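Local structure of protein FLUORESCENT IN BLUE LIGHT, chloroplastic (Arabidopsis thaliana, 4YVO) at residues 130-135 / 156-161. The protein negatively regulates chlorophyll and other tetrapyrrole biosynthesis in chloroplasts, probably by repressing glutamyl-tRNA reductase, which its TPR domain binds. Sequence-based numbering, arbitrary orientation. Where two conformers were deposited one is given.
Sequences GITEAY and DTYIAR
In the helical hairpin of the third TPR, the start of helix 131-144 meets the end of helix 148-162 through Thr132, Ile131 and Tyr135 on one side and Arg161, Thr157 and Tyr158 on the other. Arg161, its chain extended from CG to NE, reaches across so that NE donates to Thr132 OG1 at 2.8 Å, a bent bond (131°) lying near the guanidinium plane. In the conformer given, Ile131 lies over one face of that group, CD1 3.4 Å from Arg161 CZ, while Arg161 NH2 gives a hydrogen bond to a water that also weakly accepts from Thr132 N. Were Arg161 an alanine, Thr132 OG1 would probably lose this donor and the water its NH2 partner. Alongside, Thr157 CG2 sits over one face of the Tyr135 ring, a CH-pi contact 3.7 Å from the centroid; Arg161 CD lies at the edge of the same ring. With CG swung opposite the backbone N (chi1 172°), the Tyr158 ring extends toward helix 131-144 and brings its CD1 edge to Thr132 O, 3.2 Å away. Tyr135 and Ile131 also touch Leu119 of helix 108-125. The axes of the two short segments approach to 8.7 Å at 145°, the roughly antiparallel pairing of the two helices of a TPR motif.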
ATOM      1  N   GLY A 130      -5.298   5.896   5.434  1.00 17.09           N
ATOM      2  CA  GLY A 130      -5.094   4.905   4.389  1.00 18.06           C
ATOM      3  C   GLY A 130      -5.704   3.531   4.607  1.00 11.81           C
ATOM      4  O   GLY A 130      -5.643   2.684   3.715  1.00 10.95           O
ATOM      5  N   ILE A 131      -6.292   3.279   5.770  1.00  9.24           N
ATOM      6  CA  ILE A 131      -6.799   1.923   5.940  0.53  8.40           C
ATOM      7  C   ILE A 131      -7.993   1.602   5.068  1.00  8.28           C
ATOM      8  O   ILE A 131      -8.053   0.480   4.571  1.00  8.09           O
ATOM      9  CB  ILE A 131      -7.002   1.455   7.386  0.53  8.61           C
ATOM     10  CG1 ILE A 131      -8.217   2.099   8.050  0.53  9.28           C
ATOM     11  CG2 ILE A 131      -5.759   1.676   8.182  0.53  7.26           C
ATOM     12  CD1 ILE A 131      -8.626   1.336   9.302  0.53  9.16           C
ATOM     13  N   THR A 132      -8.873   2.560   4.785  1.00  9.06           N
ATOM     14  CA  THR A 132     -10.000   2.283   3.897  1.00  9.45           C
ATOM     15  C   THR A 132      -9.530   1.791   2.529  1.00  9.10           C
ATOM     16  O   THR A 132      -9.988   0.761   2.022  1.00  9.08           O
ATOM     17  CB  THR A 132     -10.889   3.523   3.722  1.00 11.39           C
ATOM     18  OG1 THR A 132     -11.237   4.024   5.014  1.00 13.02           O
ATOM     19  CG2 THR A 132     -12.158   3.176   2.936  1.00 12.90           C
ATOM     20  N   GLU A 133      -8.594   2.520   1.943  1.00  8.21           N
ATOM     21  CA  GLU A 133      -8.053   2.147   0.647  1.00  8.64           C
ATOM     22  C   GLU A 133      -7.381   0.774   0.700  1.00  7.75           C
ATOM     23  O   GLU A 133      -7.496  -0.023  -0.238  1.00  9.02           O
ATOM     24  CB  GLU A 133      -7.046   3.194   0.180  1.00 11.01           C
ATOM     25  CG  GLU A 133      -6.544   2.939  -1.208  1.00 14.24           C
ATOM     26  CD  GLU A 133      -5.637   4.039  -1.710  1.00 18.75           C
ATOM     27  OE1 GLU A 133      -5.567   5.109  -1.061  1.00 22.71           O
ATOM     28  OE2 GLU A 133      -4.997   3.833  -2.760  1.00 20.03           O
ATOM     29  N   ALA A 134      -6.686   0.492   1.795  1.00  7.40           N
ATOM     30  CA  ALA A 134      -6.020  -0.799   1.939  1.00  7.05           C
ATOM     31  C   ALA A 134      -7.019  -1.957   1.974  1.00  6.95           C
ATOM     32  O   ALA A 134      -6.776  -3.004   1.370  1.00  7.73           O
ATOM     33  CB  ALA A 134      -5.124  -0.811   3.164  1.00  8.69           C
ATOM     34  N   TYR A 135      -8.139  -1.787   2.670  1.00  6.98           N
ATOM     35  CA  TYR A 135      -9.148  -2.847   2.691  1.00  7.16           C
ATOM     36  C   TYR A 135      -9.640  -3.162   1.284  1.00  7.38           C
ATOM     37  O   TYR A 135      -9.777  -4.330   0.908  1.00  9.14           O
ATOM     38  CB  TYR A 135     -10.357  -2.462   3.537  1.00  7.92           C
ATOM     39  CG  TYR A 135     -10.157  -2.463   5.031  1.00  7.48           C
ATOM     40  CD1 TYR A 135      -9.445  -3.468   5.672  1.00 10.76           C
ATOM     41  CD2 TYR A 135     -10.703  -1.459   5.805  1.00 10.45           C
ATOM     42  CE1 TYR A 135      -9.290  -3.467   7.048  1.00 12.33           C
ATOM     43  CE2 TYR A 135     -10.560  -1.451   7.169  1.00 11.75           C
ATOM     44  CZ  TYR A 135      -9.857  -2.447   7.791  1.00 10.47           C
ATOM     45  OH  TYR A 135      -9.736  -2.405   9.158  1.00 12.86           O
ATOM     46  N   ASP A 156     -16.518  -6.219   2.607  1.00 14.40           N
ATOM     47  CA  ASP A 156     -17.572  -5.786   3.519  1.00 15.19           C
ATOM     48  C   ASP A 156     -17.073  -4.676   4.445  1.00 13.80           C
ATOM     49  O   ASP A 156     -17.778  -3.694   4.687  1.00 15.27           O
ATOM     50  CB  ASP A 156     -18.111  -6.963   4.337  1.00 18.45           C
ATOM     51  CG  ASP A 156     -18.977  -7.906   3.511  1.00 27.29           C
ATOM     52  OD1 ASP A 156     -19.429  -7.519   2.408  1.00 28.78           O
ATOM     53  OD2 ASP A 156     -19.214  -9.042   3.971  1.00 31.87           O
ATOM     54  N   THR A 157     -15.851  -4.823   4.946  1.00 12.68           N
ATOM     55  CA  THR A 157     -15.274  -3.807   5.820  1.00 12.52           C
ATOM     56  C   THR A 157     -14.997  -2.510   5.056  1.00 11.13           C
ATOM     57  O   THR A 157     -15.241  -1.409   5.558  1.00 11.73           O
ATOM     58  CB  THR A 157     -13.988  -4.318   6.478  1.00 13.72           C
ATOM     59  OG1 THR A 157     -14.277  -5.535   7.176  1.00 16.68           O
ATOM     60  CG2 THR A 157     -13.442  -3.298   7.466  1.00 14.63           C
ATOM     61  N   TYR A 158     -14.494  -2.656   3.837  1.00  9.67           N
ATOM     62  CA  TYR A 158     -14.253  -1.532   2.944  1.00  9.43           C
ATOM     63  C   TYR A 158     -15.523  -0.699   2.755  1.00  9.10           C
ATOM     64  O   TYR A 158     -15.521   0.519   2.985  1.00  9.93           O
ATOM     65  CB  TYR A 158     -13.741  -2.080   1.615  1.00  9.27           C
ATOM     66  CG  TYR A 158     -13.611  -1.105   0.476  1.00 10.24           C
ATOM     67  CD1 TYR A 158     -12.764  -0.008   0.558  1.00 11.08           C
ATOM     68  CD2 TYR A 158     -14.310  -1.308  -0.708  1.00 11.82           C
ATOM     69  CE1 TYR A 158     -12.624   0.872  -0.512  1.00 13.34           C
ATOM     70  CE2 TYR A 158     -14.174  -0.443  -1.775  1.00 15.51           C
ATOM     71  CZ  TYR A 158     -13.333   0.644  -1.672  1.00 16.50           C
ATOM     72  OH  TYR A 158     -13.207   1.494  -2.743  1.00 21.51           O
ATOM     73  N   ILE A 159     -16.609  -1.353   2.354  1.00 10.33           N
ATOM     74  CA  ILE A 159     -17.875  -0.650   2.143  1.00 11.56           C
ATOM     75  C   ILE A 159     -18.418  -0.054   3.447  1.00 11.81           C
ATOM     76  O   ILE A 159     -18.885   1.092   3.466  1.00 11.95           O
ATOM     77  CB  ILE A 159     -18.944  -1.567   1.490  1.00 13.56           C
ATOM     78  CG1 ILE A 159     -18.475  -2.045   0.109  1.00 13.66           C
ATOM     79  CG2 ILE A 159     -20.296  -0.850   1.395  1.00 16.94           C
ATOM     80  CD1 ILE A 159     -18.250  -0.936  -0.912  1.00 16.98           C
ATOM     81  N   ALA A 160     -18.347  -0.823   4.534  1.00 11.66           N
ATOM     82  CA  ALA A 160     -18.828  -0.351   5.830  1.00 12.77           C
ATOM     83  C   ALA A 160     -18.086   0.918   6.228  1.00 11.51           C
ATOM     84  O   ALA A 160     -18.663   1.863   6.769  1.00 13.84           O
ATOM     85  CB  ALA A 160     -18.645  -1.430   6.903  1.00 14.35           C
ATOM     86  N   ARG A 161     -16.792   0.941   5.944  1.00 12.93           N
ATOM     87  CA  ARG A 161     -15.985   2.100   6.273  1.00 11.95           C
ATOM     88  C   ARG A 161     -16.315   3.293   5.364  1.00 12.18           C
ATOM     89  O   ARG A 161     -16.458   4.416   5.847  1.00 13.65           O
ATOM     90  CB  ARG A 161     -14.505   1.732   6.235  1.00 13.81           C
ATOM     91  CG  ARG A 161     -13.622   2.743   6.873  1.00 12.53           C
ATOM     92  CD  ARG A 161     -12.270   2.144   7.225  1.00  9.45           C
ATOM     93  NE  ARG A 161     -11.372   3.197   7.667  1.00 10.21           N
ATOM     94  CZ  ARG A 161     -11.199   3.551   8.931  1.00  8.31           C
ATOM     95  NH1 ARG A 161     -11.847   2.908   9.911  1.00 10.94           N
ATOM     96  NH2 ARG A 161     -10.353   4.532   9.214  1.00 10.86           N
TER
HETATM   97  O   HOH W   1      -8.936   5.201   6.777  1.00 12.88           O